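Local coordinates for protein ALKF (Bacillus cereus, PDB 3ZBO) that is of unknown function but has affinity for branched DNA such as Holliday junctions and is related to the HEAT-like repeat DNA glycosylases, at residues Y28-T42 with Y63-G75. Residues are numbered along the deposited sequence; the frame is centred on the assembly and turned at random.
Sequences YISNGAHEPVFGVAT and YATGNYDAMYFAG
Tyr68 turns the edge of its ring onto one face of Tyr28 in a T-shaped stack, the planes 77° apart and the centroids 5.0 Å from each other. At the rim of the Tyr28 ring, in its plane, Asp69 OD1 is 3.3 Å from Tyr28 CE2, where the slightly positive C-H edge suits a carboxylate oxygen. The Phe38 ring takes an amide instead, Asn67 ND2 sitting 3.3 Å above its centre with the amide plane steeply inclined, and Thr42 lays its CG2 methyl over a face of Tyr72, whose hydroxyl bonds to Arg240 O. A loop that follows helix 22-30 wraps the N-terminal turns of helix 68-77, within the helical fold shared with the AlkD-like DNA glycosylases. Asn67 is the N-cap: with CG anti to the backbone N (chi1 174°), OD1 accepts weak bonds from Asp69 N and Ala70 N while ND2 remains over Phe38. Two residues on, in the first helical turn, buried Asp69 serves the loop, its short side chain matching three consecutive amides. Asp69 OD2 accepts from Phe38 N nearly along its C-O axis and from Gly39 N, which comes from above the carboxylate plane, both at 2.7 Å; Asp69 OD1 takes Val40 N at 2.8 Å in a straighter bond (166°), also from above, plus a water shared with Val40 O. These donors and the helix start would tend to stabilise the negative charge. Glycine suits position 39 because its backbone angles would press a CB against the preceding carbonyl. Just before these amides, Pro36 O receives the CA-H of Asn67, with CA 3.1 Å away.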
ATOM      1  N   TYR A  28      -0.081  -7.867 -14.167  1.00 19.16           N
ATOM      2  CA  TYR A  28       0.964  -7.162 -13.389  1.00 17.09           C
ATOM      3  C   TYR A  28       1.812  -6.304 -14.262  1.00 18.33           C
ATOM      4  O   TYR A  28       2.141  -5.135 -13.893  1.00 16.34           O
ATOM      5  CB  TYR A  28       1.826  -8.195 -12.652  1.00 16.56           C
ATOM      6  CG  TYR A  28       1.187  -8.872 -11.469  1.00 15.21           C
ATOM      7  CD1 TYR A  28      -0.074  -8.451 -10.902  1.00 16.62           C
ATOM      8  CD2 TYR A  28       1.886  -9.926 -10.889  1.00 16.61           C
ATOM      9  CE1 TYR A  28      -0.567  -9.095  -9.842  1.00 19.42           C
ATOM     10  CE2 TYR A  28       1.370 -10.613  -9.837  1.00 16.54           C
ATOM     11  CZ  TYR A  28       0.174 -10.178  -9.304  1.00 22.99           C
ATOM     12  OH  TYR A  28      -0.307 -10.862  -8.182  1.00 26.33           O
ATOM     13  N   ILE A  29       2.164  -6.807 -15.441  1.00 18.49           N
ATOM     14  CA  ILE A  29       2.943  -5.997 -16.382  1.00 18.61           C
ATOM     15  C   ILE A  29       2.128  -4.763 -16.883  1.00 16.34           C
ATOM     16  O   ILE A  29       2.706  -3.627 -16.997  1.00 18.76           O
ATOM     17  CB  ILE A  29       3.439  -6.918 -17.535  1.00 20.59           C
ATOM     18  CG1 ILE A  29       4.520  -7.840 -16.939  1.00 20.63           C
ATOM     19  CG2 ILE A  29       4.081  -6.072 -18.619  1.00 21.83           C
ATOM     20  CD1 ILE A  29       5.011  -8.923 -17.983  1.00 22.88           C
ATOM     21  N   SER A  30       0.826  -4.939 -17.088  1.00 19.94           N
ATOM     22  CA  SER A  30      -0.041  -3.825 -17.452  1.00 21.04           C
ATOM     23  C   SER A  30      -0.021  -2.735 -16.385  1.00 20.91           C
ATOM     24  O   SER A  30      -0.069  -1.539 -16.652  1.00 22.04           O
ATOM     25  CB  SER A  30      -1.461  -4.384 -17.708  1.00 21.66           C
ATOM     26  OG  SER A  30      -2.283  -4.203 -16.603  1.00 29.38           O
ATOM     27  N   ASN A  31       0.163  -3.150 -15.129  1.00 17.45           N
ATOM     28  CA  ASN A  31       0.152  -2.201 -14.047  1.00 17.11           C
ATOM     29  C   ASN A  31       1.536  -1.535 -13.818  1.00 13.94           C
ATOM     30  O   ASN A  31       1.681  -0.682 -12.943  1.00 14.43           O
ATOM     31  CB  ASN A  31      -0.190  -2.884 -12.719  1.00 17.74           C
ATOM     32  CG  ASN A  31      -1.626  -3.453 -12.689  1.00 21.38           C
ATOM     33  OD1 ASN A  31      -2.443  -3.132 -13.544  1.00 20.37           O
ATOM     34  ND2 ASN A  31      -1.950  -4.252 -11.672  1.00 17.68           N
ATOM     35  N   GLY A  32       2.569  -2.027 -14.493  1.00 14.12           N
ATOM     36  CA  GLY A  32       3.905  -1.410 -14.419  1.00 15.31           C
ATOM     37  C   GLY A  32       4.998  -2.357 -13.964  1.00 14.45           C
ATOM     38  O   GLY A  32       6.141  -1.918 -13.877  1.00 16.18           O
ATOM     39  N   ALA A  33       4.648  -3.623 -13.692  1.00 14.01           N
ATOM     40  CA  ALA A  33       5.712  -4.631 -13.315  1.00 15.06           C
ATOM     41  C   ALA A  33       6.557  -4.854 -14.573  1.00 15.84           C
ATOM     42  O   ALA A  33       6.068  -4.711 -15.720  1.00 18.14           O
ATOM     43  CB  ALA A  33       5.116  -5.984 -12.833  1.00 14.98           C
ATOM     44  N   HIS A  34       7.793  -5.224 -14.349  1.00 15.70           N
ATOM     45  CA  HIS A  34       8.661  -5.667 -15.451  1.00 15.82           C
ATOM     46  C   HIS A  34       9.305  -6.951 -15.148  1.00 18.39           C
ATOM     47  O   HIS A  34       9.331  -7.390 -13.988  1.00 17.56           O
ATOM     48  CB  HIS A  34       9.675  -4.582 -15.817  1.00 17.01           C
ATOM     49  CG  HIS A  34      10.523  -4.028 -14.720  1.00 17.33           C
ATOM     50  ND1 HIS A  34      11.412  -4.784 -13.988  1.00 22.29           N
ATOM     51  CD2 HIS A  34      10.699  -2.749 -14.329  1.00 19.42           C
ATOM     52  CE1 HIS A  34      12.046  -3.992 -13.130  1.00 21.94           C
ATOM     53  NE2 HIS A  34      11.676  -2.750 -13.364  1.00 20.46           N
ATOM     54  N   GLU A  35       9.803  -7.613 -16.221  1.00 18.56           N
ATOM     55  CA  GLU A  35      10.549  -8.815 -15.993  1.00 20.58           C
ATOM     56  C   GLU A  35      11.785  -8.525 -15.078  1.00 17.19           C
ATOM     57  O   GLU A  35      12.457  -7.429 -15.109  1.00 18.62           O
ATOM     58  CB  GLU A  35      10.980  -9.419 -17.349  1.00 20.75           C
ATOM     59  CG  GLU A  35       9.850  -9.860 -18.146  1.00 20.70           C
ATOM     60  CD  GLU A  35       9.332 -11.250 -17.812  1.00 32.99           C
ATOM     61  OE1 GLU A  35       9.675 -11.785 -16.722  1.00 28.26           O
ATOM     62  OE2 GLU A  35       8.573 -11.855 -18.644  1.00 34.09           O
ATOM     63  N   PRO A  36      12.091  -9.490 -14.211  1.00 18.90           N
ATOM     64  CA  PRO A  36      11.455 -10.778 -14.053  1.00 19.50           C
ATOM     65  C   PRO A  36      10.217 -10.701 -13.208  1.00 18.96           C
ATOM     66  O   PRO A  36      10.205 -10.013 -12.167  1.00 18.33           O
ATOM     67  CB  PRO A  36      12.540 -11.609 -13.336  1.00 21.87           C
ATOM     68  CG  PRO A  36      13.275 -10.642 -12.530  1.00 19.17           C
ATOM     69  CD  PRO A  36      13.214  -9.277 -13.260  1.00 19.73           C
ATOM     70  N   VAL A  37       9.203 -11.457 -13.638  1.00 17.41           N
ATOM     71  CA  VAL A  37       7.930 -11.501 -12.924  1.00 18.08           C
ATOM     72  C   VAL A  37       7.263 -12.791 -13.310  1.00 19.90           C
ATOM     73  O   VAL A  37       7.308 -13.193 -14.507  1.00 23.28           O
ATOM     74  CB  VAL A  37       7.078 -10.208 -13.193  1.00 19.22           C
ATOM     75  CG1 VAL A  37       6.815 -10.042 -14.671  1.00 20.23           C
ATOM     76  CG2 VAL A  37       5.735 -10.313 -12.445  1.00 20.35           C
ATOM     77  N   PHE A  38       6.645 -13.450 -12.331  1.00 19.26           N
ATOM     78  CA  PHE A  38       6.024 -14.699 -12.631  1.00 19.80           C
ATOM     79  C   PHE A  38       4.496 -14.611 -12.723  1.00 20.58           C
ATOM     80  O   PHE A  38       3.873 -15.426 -13.469  1.00 22.37           O
ATOM     81  CB  PHE A  38       6.295 -15.739 -11.560  1.00 20.93           C
ATOM     82  CG  PHE A  38       7.761 -16.059 -11.287  1.00 21.02           C
ATOM     83  CD1 PHE A  38       8.713 -16.144 -12.298  1.00 23.43           C
ATOM     84  CD2 PHE A  38       8.153 -16.241  -9.962  1.00 21.67           C
ATOM     85  CE1 PHE A  38      10.059 -16.501 -12.004  1.00 21.43           C
ATOM     86  CE2 PHE A  38       9.514 -16.571  -9.646  1.00 21.03           C
ATOM     87  CZ  PHE A  38      10.409 -16.713 -10.657  1.00 18.56           C
ATOM     88  N   GLY A  39       3.863 -13.691 -11.976  1.00 18.10           N
ATOM     89  CA  GLY A  39       2.414 -13.633 -12.056  1.00 17.39           C
ATOM     90  C   GLY A  39       1.778 -14.607 -11.084  1.00 19.09           C
ATOM     91  O   GLY A  39       0.897 -15.461 -11.436  1.00 19.30           O
ATOM     92  N   VAL A  40       2.034 -14.432  -9.792  1.00 18.35           N
ATOM     93  CA  VAL A  40       1.463 -15.331  -8.770  1.00 17.87           C
ATOM     94  C   VAL A  40       0.269 -14.718  -8.068  1.00 20.57           C
ATOM     95  O   VAL A  40       0.382 -13.645  -7.486  1.00 22.97           O
ATOM     96  CB  VAL A  40       2.545 -15.702  -7.706  1.00 17.69           C
ATOM     97  CG1 VAL A  40       1.964 -16.623  -6.614  1.00 19.13           C
ATOM     98  CG2 VAL A  40       3.782 -16.321  -8.377  1.00 18.62           C
ATOM     99  N   ALA A  41      -0.936 -15.333  -8.118  1.00 19.53           N
ATOM    100  CA  ALA A  41      -2.052 -14.770  -7.397  1.00 20.77           C
ATOM    101  C   ALA A  41      -1.729 -14.861  -5.931  1.00 19.70           C
ATOM    102  O   ALA A  41      -1.221 -15.892  -5.453  1.00 19.96           O
ATOM    103  CB  ALA A  41      -3.271 -15.604  -7.658  1.00 21.11           C
ATOM    104  N   THR A  42      -2.034 -13.799  -5.186  1.00 19.18           N
ATOM    105  CA  THR A  42      -1.640 -13.746  -3.765  1.00 18.85           C
ATOM    106  C   THR A  42      -2.203 -14.895  -2.921  1.00 19.99           C
ATOM    107  O   THR A  42      -1.529 -15.389  -2.035  1.00 21.24           O
ATOM    108  CB  THR A  42      -1.865 -12.412  -3.111  1.00 20.06           C
ATOM    109  OG1 THR A  42      -3.266 -12.137  -3.061  1.00 21.41           O
ATOM    110  CG2 THR A  42      -1.113 -11.278  -3.875  1.00 19.63           C
ATOM    111  N   TYR A  63      13.607 -10.019  -1.653  1.00 15.05           N
ATOM    112  CA  TYR A  63      13.313  -8.628  -2.144  1.00 12.55           C
ATOM    113  C   TYR A  63      14.389  -8.155  -3.123  1.00 14.07           C
ATOM    114  O   TYR A  63      14.114  -7.438  -4.112  1.00 14.18           O
ATOM    115  CB  TYR A  63      13.217  -7.713  -0.911  1.00 11.92           C
ATOM    116  CG  TYR A  63      12.511  -6.435  -1.274  1.00 11.13           C
ATOM    117  CD1 TYR A  63      11.115  -6.360  -1.297  1.00 12.69           C
ATOM    118  CD2 TYR A  63      13.266  -5.298  -1.592  1.00 10.65           C
ATOM    119  CE1 TYR A  63      10.448  -5.150  -1.632  1.00 15.31           C
ATOM    120  CE2 TYR A  63      12.640  -4.115  -1.990  1.00 12.77           C
ATOM    121  CZ  TYR A  63      11.227  -4.072  -2.000  1.00 11.95           C
ATOM    122  OH  TYR A  63      10.621  -2.885  -2.355  1.00 12.67           O
ATOM    123  N   ALA A  64      15.612  -8.646  -2.926  1.00 14.69           N
ATOM    124  CA  ALA A  64      16.733  -8.263  -3.776  1.00 13.75           C
ATOM    125  C   ALA A  64      16.681  -8.812  -5.147  1.00 15.19           C
ATOM    126  O   ALA A  64      17.541  -8.422  -5.990  1.00 16.89           O
ATOM    127  CB  ALA A  64      18.103  -8.695  -3.093  1.00 15.60           C
ATOM    128  N   THR A  65      15.802  -9.799  -5.386  1.00 15.29           N
ATOM    129  CA  THR A  65      15.686 -10.385  -6.747  1.00 14.87           C
ATOM    130  C   THR A  65      15.259  -9.340  -7.772  1.00 14.83           C
ATOM    131  O   THR A  65      15.547  -9.493  -8.970  1.00 16.68           O
ATOM    132  CB  THR A  65      14.713 -11.526  -6.814  1.00 15.08           C
ATOM    133  OG1 THR A  65      13.424 -11.084  -6.503  1.00 14.54           O
ATOM    134  CG2 THR A  65      15.185 -12.675  -5.890  1.00 16.85           C
ATOM    135  N   GLY A  66      14.482  -8.362  -7.318  1.00 14.43           N
ATOM    136  CA  GLY A  66      13.807  -7.481  -8.278  1.00 15.53           C
ATOM    137  C   GLY A  66      12.688  -8.158  -9.047  1.00 16.34           C
ATOM    138  O   GLY A  66      12.159  -7.512  -9.976  1.00 15.18           O
ATOM    139  N   ASN A  67      12.247  -9.325  -8.611  1.00 14.77           N
ATOM    140  CA  ASN A  67      11.118 -10.035  -9.181  1.00 14.69           C
ATOM    141  C   ASN A  67       9.896  -9.699  -8.333  1.00 15.10           C
ATOM    142  O   ASN A  67       9.848  -9.939  -7.119  1.00 14.04           O
ATOM    143  CB  ASN A  67      11.440 -11.523  -9.203  1.00 15.14           C
ATOM    144  CG  ASN A  67      10.258 -12.377  -9.650  1.00 16.11           C
ATOM    145  OD1 ASN A  67       9.099 -12.153  -9.280  1.00 16.01           O
ATOM    146  ND2 ASN A  67      10.553 -13.392 -10.457  1.00 18.01           N
ATOM    147  N   TYR A  68       8.898  -9.020  -8.960  1.00 14.79           N
ATOM    148  CA  TYR A  68       7.776  -8.541  -8.215  1.00 13.71           C
ATOM    149  C   TYR A  68       7.145  -9.610  -7.298  1.00 13.82           C
ATOM    150  O   TYR A  68       6.774  -9.361  -6.138  1.00 12.82           O
ATOM    151  CB  TYR A  68       6.662  -7.966  -9.147  1.00 14.89           C
ATOM    152  CG  TYR A  68       5.402  -7.607  -8.383  1.00 13.55           C
ATOM    153  CD1 TYR A  68       5.366  -6.543  -7.469  1.00 15.33           C
ATOM    154  CD2 TYR A  68       4.220  -8.421  -8.500  1.00 17.87           C
ATOM    155  CE1 TYR A  68       4.249  -6.262  -6.722  1.00 18.11           C
ATOM    156  CE2 TYR A  68       3.113  -8.127  -7.756  1.00 16.73           C
ATOM    157  CZ  TYR A  68       3.072  -7.035  -6.856  1.00 15.90           C
ATOM    158  OH  TYR A  68       2.007  -6.734  -6.088  1.00 16.23           O
ATOM    159  N   ASP A  69       6.949 -10.823  -7.820  1.00 14.14           N
ATOM    160  CA  ASP A  69       6.255 -11.789  -6.950  1.00 14.35           C
ATOM    161  C   ASP A  69       7.093 -12.197  -5.765  1.00 13.44           C
ATOM    162  O   ASP A  69       6.574 -12.404  -4.634  1.00 14.29           O
ATOM    163  CB  ASP A  69       5.903 -13.054  -7.737  1.00 14.36           C
ATOM    164  CG  ASP A  69       4.935 -12.742  -8.887  1.00 18.29           C
ATOM    165  OD1 ASP A  69       3.769 -12.552  -8.619  1.00 17.42           O
ATOM    166  OD2 ASP A  69       5.421 -12.665 -10.015  1.00 19.89           O
ATOM    167  N   ALA A  70       8.394 -12.352  -6.026  1.00 14.22           N
ATOM    168  CA  ALA A  70       9.293 -12.643  -4.885  1.00 12.97           C
ATOM    169  C   ALA A  70       9.350 -11.502  -3.889  1.00 14.53           C
ATOM    170  O   ALA A  70       9.439 -11.743  -2.669  1.00 14.18           O
ATOM    171  CB  ALA A  70      10.743 -12.897  -5.411  1.00 15.66           C
ATOM    172  N   MET A  71       9.309 -10.297  -4.436  1.00 11.96           N
ATOM    173  CA  MET A  71       9.303  -9.131  -3.559  1.00 12.93           C
ATOM    174  C   MET A  71       8.007  -8.999  -2.719  1.00 12.93           C
ATOM    175  O   MET A  71       8.052  -8.641  -1.538  1.00 12.43           O
ATOM    176  CB  MET A  71       9.493  -7.846  -4.346  1.00 10.61           C
ATOM    177  CG  MET A  71      10.845  -7.770  -4.991  1.00 12.55           C
ATOM    178  SD  MET A  71      10.970  -6.536  -6.311  1.00 14.13           S
ATOM    179  CE  MET A  71      11.370  -5.069  -5.309  1.00 13.09           C
ATOM    180  N   TYR A  72       6.853  -9.292  -3.354  1.00 12.09           N
ATOM    181  CA  TYR A  72       5.598  -9.377  -2.629  1.00 12.76           C
ATOM    182  C   TYR A  72       5.681 -10.422  -1.542  1.00 11.66           C
ATOM    183  O   TYR A  72       5.277 -10.148  -0.389  1.00 13.23           O
ATOM    184  CB  TYR A  72       4.453  -9.622  -3.682  1.00 13.55           C
ATOM    185  CG  TYR A  72       3.127  -9.482  -2.961  1.00 12.24           C
ATOM    186  CD1 TYR A  72       2.599 -10.556  -2.243  1.00 13.39           C
ATOM    187  CD2 TYR A  72       2.365  -8.355  -3.089  1.00 12.86           C
ATOM    188  CE1 TYR A  72       1.366 -10.372  -1.587  1.00 14.13           C
ATOM    189  CE2 TYR A  72       1.162  -8.156  -2.385  1.00 13.22           C
ATOM    190  CZ  TYR A  72       0.647  -9.205  -1.683  1.00 15.23           C
ATOM    191  OH  TYR A  72      -0.547  -9.009  -0.977  1.00 16.98           O
ATOM    192  N   PHE A  73       6.190 -11.599  -1.862  1.00 13.16           N
ATOM    193  CA  PHE A  73       6.224 -12.639  -0.872  1.00 14.12           C
ATOM    194  C   PHE A  73       7.216 -12.253   0.258  1.00 14.72           C
ATOM    195  O   PHE A  73       6.965 -12.543   1.432  1.00 13.90           O
ATOM    196  CB  PHE A  73       6.662 -13.966  -1.554  1.00 15.14           C
ATOM    197  CG  PHE A  73       6.561 -15.122  -0.658  1.00 15.61           C
ATOM    198  CD1 PHE A  73       5.332 -15.541  -0.258  1.00 20.35           C
ATOM    199  CD2 PHE A  73       7.696 -15.743  -0.177  1.00 14.98           C
ATOM    200  CE1 PHE A  73       5.195 -16.610   0.683  1.00 18.45           C
ATOM    201  CE2 PHE A  73       7.547 -16.854   0.730  1.00 17.40           C
ATOM    202  CZ  PHE A  73       6.301 -17.241   1.133  1.00 19.70           C
ATOM    203  N   ALA A  74       8.328 -11.580  -0.083  1.00 12.99           N
ATOM    204  CA  ALA A  74       9.278 -11.135   0.956  1.00 13.60           C
ATOM    205  C   ALA A  74       8.527 -10.268   1.965  1.00 13.56           C
ATOM    206  O   ALA A  74       8.720 -10.362   3.174  1.00 14.50           O
ATOM    207  CB  ALA A  74      10.333 -10.319   0.305  1.00 12.90           C
ATOM    208  N   GLY A  75       7.614  -9.380   1.476  1.00 12.13           N
ATOM    209  CA  GLY A  75       6.843  -8.590   2.484  1.00 12.22           C
ATOM    210  C   GLY A  75       6.016  -9.477   3.419  1.00 13.81           C
ATOM    211  O   GLY A  75       5.929  -9.132   4.596  1.00 15.22           O
TER
HETATM  212  O   HOH W   1      -0.199  -8.278  -6.139  1.00 31.13           O
HETATM  213  O   HOH W   2       9.659  -7.337 -11.162  1.00 16.00           O
HETATM  214  O   HOH W   3       2.118 -11.727  -6.665  1.00 19.62           O